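Local structure of probable chitinase (5JH8) at residues Q238-R243 with F259-A264; A83-A88 with S124-V129; A16-Y21 with I53-G58. The protein probably binds chitin and, as a family 18 glycosyl hydrolase, probably cleaves the links between its sugar units. All blocks are in the same frame, centred on the assembly; numbering follows the deposited sequence. Where two conformers were deposited one is given.

Contact 1 (Q238-R243 with F259-A264)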
ATOM      1  N   GLN A 238       3.341   9.989  19.707  1.00 10.58           N
ATOM      2  CA  GLN A 238       3.642  11.013  20.704  1.00 12.04           C
ATOM      3  C   GLN A 238       3.431  10.488  22.114  1.00 12.69           C
ATOM      4  O   GLN A 238       4.202  10.803  23.021  1.00 13.41           O
ATOM      5  CB  GLN A 238       2.785  12.255  20.461  1.00 14.51           C
ATOM      6  CG  GLN A 238       3.102  12.975  19.166  1.00 18.38           C
ATOM      7  CD  GLN A 238       4.563  13.362  19.080  1.00 21.66           C
ATOM      8  OE1 GLN A 238       5.102  13.998  19.993  1.00 23.23           O
ATOM      9  NE2 GLN A 238       5.224  12.953  17.999  1.00 23.12           N
ATOM     10  N   ALA A 239       2.391   9.689  22.323  1.00 12.72           N
ATOM     11  CA  ALA A 239       2.155   9.137  23.651  1.00 13.33           C
ATOM     12  C   ALA A 239       3.294   8.222  24.074  1.00 12.53           C
ATOM     13  O   ALA A 239       3.646   8.174  25.258  1.00 13.06           O
ATOM     14  CB  ALA A 239       0.826   8.388  23.676  1.00 14.45           C
ATOM     15  N   LEU A 240       3.854   7.454  23.134  1.00 11.58           N
ATOM     16  CA  LEU A 240       4.947   6.556  23.489  1.00 11.26           C
ATOM     17  C   LEU A 240       6.202   7.342  23.846  1.00 11.47           C
ATOM     18  O   LEU A 240       6.880   7.036  24.837  1.00 12.21           O
ATOM     19  CB  LEU A 240       5.207   5.572  22.354  1.00 11.46           C
ATOM     20  CG  LEU A 240       6.225   4.468  22.658  1.00 12.60           C
ATOM     21  CD1 LEU A 240       5.770   3.554  23.781  1.00 15.03           C
ATOM     22  CD2 LEU A 240       6.486   3.675  21.402  1.00 11.99           C
ATOM     23  N   ILE A 241       6.534   8.353  23.044  1.00 11.29           N
ATOM     24  CA  ILE A 241       7.649   9.235  23.374  1.00 11.71           C
ATOM     25  C   ILE A 241       7.471   9.798  24.777  1.00 12.71           C
ATOM     26  O   ILE A 241       8.407   9.802  25.586  1.00 13.07           O
ATOM     27  CB  ILE A 241       7.763  10.338  22.306  1.00 11.53           C
ATOM     28  CG1 ILE A 241       8.179   9.710  20.977  1.00 11.32           C
ATOM     29  CG2 ILE A 241       8.742  11.426  22.737  1.00 13.14           C
ATOM     30  CD1 ILE A 241       8.134  10.688  19.794  1.00 11.57           C
ATOM     31  N   ALA A 242       6.258  10.254  25.097  1.00 13.74           N
ATOM     32  CA  ALA A 242       6.015  10.883  26.390  1.00 15.25           C
ATOM     33  C   ALA A 242       6.079   9.872  27.526  1.00 15.82           C
ATOM     34  O   ALA A 242       6.574  10.186  28.615  1.00 17.02           O
ATOM     35  CB  ALA A 242       4.658  11.583  26.369  1.00 15.89           C
ATOM     36  N   ARG A 243       5.585   8.653  27.295  1.00 16.00           N
ATOM     37  CA  ARG A 243       5.612   7.638  28.337  1.00 17.43           C
ATOM     38  C   ARG A 243       7.029   7.420  28.858  1.00 17.56           C
ATOM     39  O   ARG A 243       7.237   7.298  30.070  1.00 18.44           O
ATOM     40  CB  ARG A 243       5.022   6.332  27.803  1.00 20.15           C
ATOM     41  CG  ARG A 243       5.038   5.209  28.819  1.00 22.91           C
ATOM     42  CD  ARG A 243       4.500   3.917  28.255  1.00 25.70           C
ATOM     43  NE  ARG A 243       4.639   2.823  29.216  1.00 27.95           N
ATOM     44  CZ  ARG A 243       4.375   1.548  28.949  1.00 29.42           C
ATOM     45  NH1 ARG A 243       3.962   1.192  27.738  1.00 29.91           N
ATOM     46  NH2 ARG A 243       4.528   0.626  29.894  1.00 29.93           N
ATOM     47  N   PHE A 259      13.727   6.717  17.805  1.00  9.83           N
ATOM     48  CA  PHE A 259      14.008   6.910  19.218  1.00 11.08           C
ATOM     49  C   PHE A 259      14.158   5.556  19.874  1.00 11.38           C
ATOM     50  O   PHE A 259      13.768   4.529  19.321  1.00 10.88           O
ATOM     51  CB  PHE A 259      12.966   7.780  19.941  1.00 11.02           C
ATOM     52  CG  PHE A 259      11.545   7.279  19.869  1.00 11.10           C
ATOM     53  CD1 PHE A 259      10.729   7.625  18.801  1.00 11.90           C
ATOM     54  CD2 PHE A 259      10.991   6.536  20.909  1.00 11.25           C
ATOM     55  CE1 PHE A 259       9.429   7.205  18.747  1.00 12.25           C
ATOM     56  CE2 PHE A 259       9.667   6.123  20.848  1.00 12.45           C
ATOM     57  CZ  PHE A 259       8.900   6.472  19.769  1.00 12.65           C
ATOM     58  N   ASN A 260      14.755   5.577  21.057  1.00 13.24           N
ATOM     59  CA  ASN A 260      14.922   4.391  21.860  1.00 14.13           C
ATOM     60  C   ASN A 260      14.319   4.626  23.229  1.00 14.39           C
ATOM     61  O   ASN A 260      14.096   5.763  23.658  1.00 15.57           O
ATOM     62  CB  ASN A 260      16.400   4.066  22.067  1.00 16.27           C
ATOM     63  CG  ASN A 260      17.102   3.767  20.784  1.00 18.07           C
ATOM     64  OD1 ASN A 260      17.083   2.636  20.290  1.00 20.35           O
ATOM     65  ND2 ASN A 260      17.747   4.786  20.228  1.00 20.31           N
ATOM     66  N   TYR A 261      14.089   3.519  23.925  1.00 14.07           N
ATOM     67  CA  TYR A 261      13.657   3.605  25.306  1.00 15.06           C
ATOM     68  C   TYR A 261      13.952   2.289  26.008  1.00 15.42           C
ATOM     69  O   TYR A 261      14.095   1.242  25.371  1.00 15.23           O
ATOM     70  CB  TYR A 261      12.181   3.985  25.396  1.00 15.59           C
ATOM     71  CG  TYR A 261      11.184   2.973  24.852  1.00 14.67           C
ATOM     72  CD1 TYR A 261      10.692   1.969  25.661  1.00 14.26           C
ATOM     73  CD2 TYR A 261      10.705   3.047  23.548  1.00 12.88           C
ATOM     74  CE1 TYR A 261       9.755   1.062  25.198  1.00 13.67           C
ATOM     75  CE2 TYR A 261       9.761   2.145  23.075  1.00 12.90           C
ATOM     76  CZ  TYR A 261       9.296   1.152  23.909  1.00 13.43           C
ATOM     77  OH  TYR A 261       8.365   0.256  23.467  1.00 13.66           O
ATOM     78  N   GLY A 262      14.066   2.358  27.333  1.00 16.45           N
ATOM     79  CA  GLY A 262      14.254   1.183  28.150  1.00 18.09           C
ATOM     80  C   GLY A 262      12.936   0.758  28.755  1.00 19.41           C
ATOM     81  O   GLY A 262      12.319   1.510  29.514  1.00 20.06           O
ATOM     82  N   ALA A 263      12.491  -0.446  28.400  1.00 19.71           N
ATOM     83  CA  ALA A 263      11.236  -0.980  28.902  1.00 20.47           C
ATOM     84  C   ALA A 263      11.439  -1.590  30.288  1.00 21.44           C
ATOM     85  O   ALA A 263      12.558  -1.893  30.706  1.00 21.26           O
ATOM     86  CB  ALA A 263      10.686  -2.040  27.948  1.00 20.45           C
ATOM     87  N   ALA A 264      10.325  -1.781  30.995  1.00 21.96           N
ATOM     88  CA  ALA A 264      10.390  -2.272  32.370  1.00 22.41           C
ATOM     89  C   ALA A 264      11.011  -3.663  32.457  1.00 23.46           C
ATOM     90  O   ALA A 264      11.586  -4.019  33.493  1.00 24.56           O
ATOM     91  CB  ALA A 264       8.991  -2.272  32.986  1.00 22.70           C
TER

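Contact 2 (A83-A88 with S124-V129)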
ATOM      1  N   ALA A  83      -2.655 -19.865  -9.880  1.00 11.54           N
ATOM      2  CA  ALA A  83      -3.880 -20.391 -10.482  1.00 12.10           C
ATOM      3  C   ALA A  83      -4.662 -19.292 -11.200  1.00 11.52           C
ATOM      4  O   ALA A  83      -5.070 -19.463 -12.349  1.00 12.28           O
ATOM      5  CB  ALA A  83      -4.731 -21.057  -9.401  1.00 13.07           C
ATOM      6  N   VAL A  84      -4.864 -18.147 -10.542  1.00 11.30           N
ATOM      7  CA  VAL A  84      -5.592 -17.032 -11.146  1.00 10.81           C
ATOM      8  C   VAL A  84      -4.893 -16.556 -12.408  1.00 11.34           C
ATOM      9  O   VAL A  84      -5.543 -16.118 -13.364  1.00 12.17           O
ATOM     10  CB  VAL A  84      -5.715 -15.913 -10.088  1.00 11.96           C
ATOM     11  CG1 VAL A  84      -6.068 -14.565 -10.717  1.00 11.77           C
ATOM     12  CG2 VAL A  84      -6.719 -16.328  -9.030  1.00 12.30           C
ATOM     13  N   SER A  85      -3.562 -16.609 -12.427  1.00 11.77           N
ATOM     14  CA  SER A  85      -2.811 -16.131 -13.574  1.00 12.74           C
ATOM     15  C   SER A  85      -2.721 -17.155 -14.693  1.00 14.44           C
ATOM     16  O   SER A  85      -2.242 -16.816 -15.780  1.00 16.80           O
ATOM     17  CB  SER A  85      -1.396 -15.741 -13.155  1.00 13.51           C
ATOM     18  OG  SER A  85      -1.397 -14.686 -12.214  1.00 13.76           O
ATOM     19  N   THR A  86      -3.148 -18.391 -14.457  1.00 13.64           N
ATOM     20  CA  THR A  86      -3.036 -19.427 -15.476  1.00 14.69           C
ATOM     21  C   THR A  86      -4.384 -20.119 -15.671  1.00 14.79           C
ATOM     22  O   THR A  86      -5.228 -19.650 -16.443  1.00 14.78           O
ATOM     23  CB  THR A  86      -1.908 -20.425 -15.143  1.00 14.99           C
ATOM     24  OG1 THR A  86      -2.174 -21.076 -13.900  1.00 15.08           O
ATOM     25  CG2 THR A  86      -0.566 -19.738 -15.064  1.00 15.70           C
ATOM     26  N   SER A  87      -4.610 -21.212 -14.942  1.00 15.78           N
ATOM     27  CA  SER A  87      -5.753 -22.077 -15.220  1.00 16.35           C
ATOM     28  C   SER A  87      -7.091 -21.395 -14.983  1.00 15.32           C
ATOM     29  O   SER A  87      -8.073 -21.717 -15.663  1.00 16.72           O
ATOM     30  CB  SER A  87      -5.649 -23.352 -14.378  1.00 18.31           C
ATOM     31  OG  SER A  87      -5.536 -23.060 -12.995  1.00 20.42           O
ATOM     32  N   ALA A  88      -7.168 -20.475 -14.024  1.00 13.28           N
ATOM     33  CA  ALA A  88      -8.420 -19.808 -13.684  1.00 12.50           C
ATOM     34  C   ALA A  88      -8.459 -18.376 -14.194  1.00 11.56           C
ATOM     35  O   ALA A  88      -9.279 -17.576 -13.728  1.00 11.86           O
ATOM     36  CB  ALA A  88      -8.678 -19.849 -12.178  1.00 12.78           C
ATOM     37  N   SER A 124       2.116 -10.979 -15.296  1.00 10.55           N
ATOM     38  CA  SER A 124       2.045  -9.874 -16.244  1.00 10.42           C
ATOM     39  C   SER A 124       0.919 -10.099 -17.234  1.00 10.77           C
ATOM     40  O   SER A 124       0.184  -9.165 -17.573  1.00 11.60           O
ATOM     41  CB  SER A 124       3.363  -9.757 -17.000  1.00 11.35           C
ATOM     42  OG  SER A 124       4.383  -9.388 -16.105  1.00 11.93           O
ATOM     43  N   HIS A 125       0.788 -11.338 -17.722  1.00 11.15           N
ATOM     44  CA  HIS A 125      -0.243 -11.644 -18.702  1.00 11.65           C
ATOM     45  C   HIS A 125      -1.632 -11.498 -18.097  1.00 10.81           C
ATOM     46  O   HIS A 125      -2.524 -10.904 -18.712  1.00 11.11           O
ATOM     47  CB  HIS A 125      -0.036 -13.045 -19.280  1.00 12.89           C
ATOM     48  CG  HIS A 125      -1.031 -13.395 -20.337  1.00 16.21           C
ATOM     49  ND1 HIS A 125      -2.049 -14.291 -20.114  1.00 18.43           N
ATOM     50  CD2 HIS A 125      -1.205 -12.933 -21.597  1.00 18.43           C
ATOM     51  CE1 HIS A 125      -2.791 -14.395 -21.201  1.00 18.22           C
ATOM     52  NE2 HIS A 125      -2.298 -13.585 -22.119  1.00 18.36           N
ATOM     53  N   PHE A 126      -1.820 -12.000 -16.875  1.00 10.54           N
ATOM     54  CA  PHE A 126      -3.095 -11.826 -16.179  1.00 10.55           C
ATOM     55  C   PHE A 126      -3.467 -10.357 -16.081  1.00  9.45           C
ATOM     56  O   PHE A 126      -4.608  -9.976 -16.366  1.00  9.70           O
ATOM     57  CB  PHE A 126      -3.004 -12.467 -14.795  1.00 10.79           C
ATOM     58  CG  PHE A 126      -4.113 -12.070 -13.840  1.00 10.30           C
ATOM     59  CD1 PHE A 126      -5.435 -12.379 -14.094  1.00 11.54           C
ATOM     60  CD2 PHE A 126      -3.821 -11.385 -12.665  1.00 11.15           C
ATOM     61  CE1 PHE A 126      -6.427 -11.998 -13.200  1.00 11.92           C
ATOM     62  CE2 PHE A 126      -4.809 -11.018 -11.784  1.00 11.30           C
ATOM     63  CZ  PHE A 126      -6.105 -11.322 -12.047  1.00 11.55           C
ATOM     64  N   ILE A 127      -2.512  -9.513 -15.687  1.00  9.11           N
ATOM     65  CA  ILE A 127      -2.768  -8.085 -15.546  1.00  9.15           C
ATOM     66  C   ILE A 127      -3.046  -7.438 -16.901  1.00  9.21           C
ATOM     67  O   ILE A 127      -3.903  -6.555 -17.004  1.00  8.91           O
ATOM     68  CB  ILE A 127      -1.599  -7.443 -14.773  1.00  9.24           C
ATOM     69  CG1 ILE A 127      -1.601  -7.944 -13.315  1.00  9.36           C
ATOM     70  CG2 ILE A 127      -1.656  -5.929 -14.850  1.00  9.54           C
ATOM     71  CD1 ILE A 127      -2.891  -7.724 -12.542  1.00  9.24           C
ATOM     72  N   GLN A 128      -2.369  -7.873 -17.961  1.00  9.49           N
ATOM     73  CA  GLN A 128      -2.680  -7.373 -19.302  1.00 10.16           C
ATOM     74  C   GLN A 128      -4.127  -7.667 -19.687  1.00 10.15           C
ATOM     75  O   GLN A 128      -4.858  -6.789 -20.179  1.00 10.45           O
ATOM     76  CB  GLN A 128      -1.735  -8.021 -20.315  1.00 12.33           C
ATOM     77  CG  GLN A 128      -0.310  -7.516 -20.240  1.00 14.09           C
ATOM     78  CD  GLN A 128       0.678  -8.387 -21.013  1.00 15.73           C
ATOM     79  OE1 GLN A 128       0.355  -9.496 -21.442  1.00 17.87           O
ATOM     80  NE2 GLN A 128       1.897  -7.892 -21.166  1.00 17.35           N
ATOM     81  N   VAL A 129      -4.544  -8.918 -19.508  1.00 10.45           N
ATOM     82  CA  VAL A 129      -5.895  -9.322 -19.876  1.00 10.14           C
ATOM     83  C   VAL A 129      -6.918  -8.610 -19.003  1.00  9.31           C
ATOM     84  O   VAL A 129      -7.940  -8.125 -19.494  1.00 10.39           O
ATOM     85  CB  VAL A 129      -6.022 -10.857 -19.792  1.00 11.79           C
ATOM     86  CG1 VAL A 129      -7.458 -11.313 -20.022  1.00 11.61           C
ATOM     87  CG2 VAL A 129      -5.081 -11.523 -20.772  1.00 13.27           C
TER

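Contact 3 (A16-Y21 with I53-G58)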
ATOM      1  N   ALA A  16     -14.554   5.742  11.063  1.00  7.32           N
ATOM      2  CA  ALA A  16     -14.436   7.085  11.602  1.00  7.95           C
ATOM      3  C   ALA A  16     -13.426   7.899  10.801  1.00  6.76           C
ATOM      4  O   ALA A  16     -13.659   9.079  10.524  1.00  7.24           O
ATOM      5  CB  ALA A  16     -14.019   7.021  13.065  1.00  9.41           C
ATOM      6  N   ALA A  17     -12.300   7.287  10.425  1.00  6.65           N
ATOM      7  CA  ALA A  17     -11.284   7.983   9.642  1.00  6.71           C
ATOM      8  C   ALA A  17     -11.733   8.201   8.197  1.00  6.35           C
ATOM      9  O   ALA A  17     -11.469   9.265   7.626  1.00  6.34           O
ATOM     10  CB  ALA A  17      -9.976   7.202   9.681  1.00  6.34           C
ATOM     11  N   LEU A  18     -12.386   7.211   7.592  1.00  6.30           N
ATOM     12  CA  LEU A  18     -12.919   7.350   6.237  1.00  6.25           C
ATOM     13  C   LEU A  18     -13.787   8.598   6.149  1.00  6.53           C
ATOM     14  O   LEU A  18     -13.677   9.406   5.225  1.00  7.18           O
ATOM     15  CB  LEU A  18     -13.765   6.108   5.891  1.00  6.25           C
ATOM     16  CG  LEU A  18     -14.326   6.069   4.479  1.00  6.78           C
ATOM     17  CD1 LEU A  18     -13.270   5.663   3.469  1.00  7.22           C
ATOM     18  CD2 LEU A  18     -15.500   5.103   4.427  1.00  8.01           C
ATOM     19  N   THR A  19     -14.696   8.758   7.116  1.00  6.97           N
ATOM     20  CA  THR A  19     -15.603   9.882   7.064  1.00  7.63           C
ATOM     21  C   THR A  19     -14.922  11.167   7.511  1.00  7.96           C
ATOM     22  O   THR A  19     -15.182  12.227   6.939  1.00 10.13           O
ATOM     23  CB  THR A  19     -16.890   9.588   7.851  1.00  8.87           C
ATOM     24  OG1 THR A  19     -16.586   9.339   9.235  1.00 12.03           O
ATOM     25  CG2 THR A  19     -17.646   8.405   7.280  1.00  9.29           C
ATOM     26  N   ARG A  20     -14.013  11.109   8.485  1.00  7.46           N
ATOM     27  CA  ARG A  20     -13.369  12.331   8.950  1.00  7.39           C
ATOM     28  C   ARG A  20     -12.469  12.926   7.877  1.00  7.35           C
ATOM     29  O   ARG A  20     -12.366  14.151   7.759  1.00  8.72           O
ATOM     30  CB  ARG A  20     -12.553  12.069  10.216  1.00  7.77           C
ATOM     31  CG  ARG A  20     -12.022  13.332  10.855  1.00  8.49           C
ATOM     32  CD  ARG A  20     -11.330  13.048  12.184  1.00  9.53           C
ATOM     33  NE  ARG A  20     -10.797  14.256  12.804  1.00  9.82           N
ATOM     34  CZ  ARG A  20     -11.487  15.050  13.611  1.00  9.95           C
ATOM     35  NH1 ARG A  20     -12.748  14.784  13.909  1.00 11.50           N
ATOM     36  NH2 ARG A  20     -10.898  16.109  14.144  1.00 11.07           N
ATOM     37  N   TYR A  21     -11.806  12.082   7.084  1.00  6.88           N
ATOM     38  CA  TYR A  21     -10.731  12.530   6.206  1.00  6.72           C
ATOM     39  C   TYR A  21     -11.133  12.564   4.735  1.00  7.09           C
ATOM     40  O   TYR A  21     -10.277  12.688   3.856  1.00  7.23           O
ATOM     41  CB  TYR A  21      -9.454  11.718   6.463  1.00  6.96           C
ATOM     42  CG  TYR A  21      -8.972  11.893   7.882  1.00  7.24           C
ATOM     43  CD1 TYR A  21      -8.699  13.164   8.381  1.00  7.42           C
ATOM     44  CD2 TYR A  21      -8.795  10.809   8.735  1.00  6.96           C
ATOM     45  CE1 TYR A  21      -8.291  13.353   9.674  1.00  8.40           C
ATOM     46  CE2 TYR A  21      -8.368  10.976  10.027  1.00  7.78           C
ATOM     47  CZ  TYR A  21      -8.122  12.253  10.492  1.00  7.73           C
ATOM     48  OH  TYR A  21      -7.690  12.387  11.788  1.00  8.67           O
ATOM     49  N   ILE A  53     -18.917   1.848   1.153  1.00  7.18           N
ATOM     50  CA  ILE A  53     -19.116   2.018  -0.275  1.00  7.26           C
ATOM     51  C   ILE A  53     -20.197   3.068  -0.531  1.00  7.08           C
ATOM     52  O   ILE A  53     -20.033   3.969  -1.363  1.00  7.25           O
ATOM     53  CB  ILE A  53     -19.430   0.664  -0.939  1.00  9.22           C
ATOM     54  CG1 ILE A  53     -18.230  -0.290  -0.842  1.00  9.20           C
ATOM     55  CG2 ILE A  53     -19.861   0.853  -2.387  1.00 12.14           C
ATOM     56  CD1 ILE A  53     -18.550  -1.723  -1.183  1.00 10.31           C
ATOM     57  N   SER A  54     -21.305   2.984   0.207  0.70  7.31           N
ATOM     58  CA  SER A  54     -22.385   3.946   0.050  0.70  8.00           C
ATOM     59  C   SER A  54     -21.935   5.364   0.362  0.70  7.06           C
ATOM     60  O   SER A  54     -22.330   6.314  -0.325  0.70  7.02           O
ATOM     61  CB  SER A  54     -23.526   3.522   0.969  0.70  9.65           C
ATOM     62  OG  SER A  54     -24.507   4.506   1.019  0.70 10.91           O
ATOM     63  N   PHE A  55     -21.146   5.527   1.419  1.00  6.83           N
ATOM     64  CA  PHE A  55     -20.628   6.839   1.763  1.00  6.57           C
ATOM     65  C   PHE A  55     -19.826   7.428   0.612  1.00  6.79           C
ATOM     66  O   PHE A  55     -19.991   8.600   0.246  1.00  6.88           O
ATOM     67  CB  PHE A  55     -19.773   6.720   3.034  1.00  7.09           C
ATOM     68  CG  PHE A  55     -19.046   7.983   3.372  1.00  6.71           C
ATOM     69  CD1 PHE A  55     -19.719   9.064   3.933  1.00  7.98           C
ATOM     70  CD2 PHE A  55     -17.698   8.116   3.105  1.00  6.84           C
ATOM     71  CE1 PHE A  55     -19.056  10.254   4.211  1.00  8.41           C
ATOM     72  CE2 PHE A  55     -17.027   9.290   3.407  1.00  8.66           C
ATOM     73  CZ  PHE A  55     -17.712  10.363   3.954  1.00  8.63           C
ATOM     74  N   LEU A  56     -18.922   6.628   0.056  1.00  6.29           N
ATOM     75  CA  LEU A  56     -18.054   7.098  -1.016  1.00  6.42           C
ATOM     76  C   LEU A  56     -18.842   7.419  -2.278  1.00  6.48           C
ATOM     77  O   LEU A  56     -18.560   8.422  -2.939  1.00  6.97           O
ATOM     78  CB  LEU A  56     -16.939   6.086  -1.268  1.00  6.36           C
ATOM     79  CG  LEU A  56     -16.002   5.891  -0.075  1.00  6.60           C
ATOM     80  CD1 LEU A  56     -15.119   4.677  -0.293  1.00  7.45           C
ATOM     81  CD2 LEU A  56     -15.150   7.141   0.199  1.00  7.53           C
ATOM     82  N   LEU A  57     -19.833   6.598  -2.620  1.00  6.93           N
ATOM     83  CA  LEU A  57     -20.681   6.911  -3.759  1.00  7.76           C
ATOM     84  C   LEU A  57     -21.352   8.260  -3.564  1.00  7.81           C
ATOM     85  O   LEU A  57     -21.419   9.073  -4.493  1.00  9.05           O
ATOM     86  CB  LEU A  57     -21.721   5.807  -3.944  1.00  8.52           C
ATOM     87  CG  LEU A  57     -21.188   4.491  -4.518  1.00  8.80           C
ATOM     88  CD1 LEU A  57     -22.187   3.360  -4.347  1.00 10.80           C
ATOM     89  CD2 LEU A  57     -20.768   4.628  -5.978  1.00  9.92           C
ATOM     90  N   GLY A  58     -21.871   8.514  -2.357  1.00  8.04           N
ATOM     91  CA  GLY A  58     -22.545   9.782  -2.110  1.00  9.45           C
ATOM     92  C   GLY A  58     -21.623  10.983  -2.181  1.00  9.49           C
ATOM     93  O   GLY A  58     -22.062  12.092  -2.491  1.00 11.67           O
TER

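Contact 1 (Q238-R243 with F259-A264)
Ile-241 lays its CG1 methylene over one face of the Phe-259 ring, 3.7 Å from the ring centroid and 18° off the ring normal, a CH-pi contact. The placement is not quite central: CG1 lies toward the rim, with CZ of Phe-259 its nearest ring atom at 3.5 Å. The terminal CD1 carries the overlap further along the same ring and comes to 3.9 Å from CE1 of Phe-259. With CG1 anti to the carbonyl carbon (chi1 -67°) and the chain extended beyond it, a side chain whose CB does not aim at the strand still brings its long branch across the ring; that branch, CG1 and CD1, offers an extended apolar surface to lay along a flat partner.

Phe-259 reaches inward from strand 256-262, which pairs antiparallel with strands 249-251 and 268-273. Together with helix 237-244 these follow barrel strand 212-222, consistent with the alpha+beta insertion domain found in many family 18 chitinases, where a helix packs against a small antiparallel sheet. The helix and strand axes run 9.6 Å apart at an angle of 47°, and large apolar side chains span that separation.

Leu-240, one residue earlier on the helix, meets the same ring differently. Its CD2 methyl sits at the edge of Phe-259, near the ring plane and 4.0 Å from CZ, and it is also 4.0 Å from CE2 of Tyr-261. One methyl thus serves two aromatics, and the leucine crosses the tyrosine at about a right angle. Tyr-261 offers only carbon here: its OH bonds to OD2 of Asp-222, while its ring stacks with those of Tyr-244 and His-269. Val-271, on the adjacent strand 268-273, touches Leu-240, Phe-259 and Tyr-261 alike.

Contact 2 (A83-A88 with S124-V129)
Val-84 and Phe-126 meet face-on: the CG1 methyl of the valine stands over one face of the phenylalanine ring, 3.8 Å from its centroid and 23° off the normal. This CH-pi contact joins two neighbouring elements of the outer layer of a TIM barrel, since helix 78-85 follows barrel strand 63-68 and helix 120-135 follows barrel strand 107-111. The methyl lies toward the rim, with CZ of Phe-126 nearest to CG1 at 3.5 Å. A compact beta-branched residue fits well here, because it can turn one methyl onto the ring while its bulk stays close to the backbone. On the other helix CG of Phe-126 is anti to the backbone N (chi1 165°), which carries the ring out from its helix to lie beside Val-84.

Ser-85 packs against the CB end of the phenylalanine. Its OG is 3.8 Å from CB of Phe-126, and small size matters here, as the CA atoms of Ser-85 and Phe-126 are only 5.0 Å apart. The hydroxyl is buried, but it donates to the backbone oxygen of Ala-81, four residues back along the chain, so a polar atom can sit beside the apolar partner.

Helix 89-96 adds further neighbours: Val-93 and Gln-89 touch Phe-126, and Ala-92 touches Val-84, as does Phe-112. Gln-89 also gives NE2 to ND1 of His-125, a polar tie between helices 89-96 and 120-135. The turn that follows Ser-85 leads into helix 89-96, and within it O of Ala-83 accepts two backbone N-H groups, N of Thr-86 at 3.0 Å and N of Ala-88 at 2.9 Å, from opposite faces of its carbonyl plane.

Contact 3 (A16-Y21 with I53-G58)
Over the centre of the Phe-55 ring sits the CG2 methyl of Thr-19, 3.8 Å from the centroid and only 8° off the normal, a CH-pi contact. Threonine is well placed at the margin of the interface, for it divides its two branches: CG2, anti to the carbonyl carbon, goes to the ring, while OG1 turns back to its own helix, where the backbone oxygens of Tyr-15 and Ala-16 are both within reach of its single proton. The ring also lies close to the helix backbone, with CZ of Phe-55 at 3.8 Å from CA of Thr-19.

Purely apolar contacts come from Leu-18, whose two methyls have different partners. CD2 touches CD2 of Phe-55 at 4.0 Å, the two side chains passing one another in opposite directions, whereas CD1 meets CD2 of Leu-56 at 4.1 Å. The axes of the two segments are 11.0 Å apart at their closest, a gap that long side chains such as Leu-18 and Phe-55 (CG anti to its backbone nitrogen, chi1 172°) can bridge.

Helices 14-20 and 50-58 run side by side, their segments 4° from parallel; running the same way is what neighbouring outer helices of a TIM barrel do. Beneath them lies barrel strand 27-35, whose Val-28 is touched by both Leu-18 and Leu-56; on the far flank of helix 14-20, Arg-20 forms a salt bridge with Asp-304.

How the contacts relate
Along the chain the order is contact 3, contact 2, contact 1, each closing before the next opens. Contacts 3 and 2 belong to the TIM barrel, each joining outer helices that follow successive barrel strands, with centres about 32 Å apart. Contact 1 lies in the probable insertion domain after strand 212-222; its centre is about 34 Å from that of contact 3 and about 47 Å from that of contact 2, on the opposite side of the chain's centre from the latter. None touches another. Strand 212-222 links the two regions, pairing with barrel strands and with strand 268-273. The contacts are thus packing within the barrel's outer layer and within the probable insertion domain.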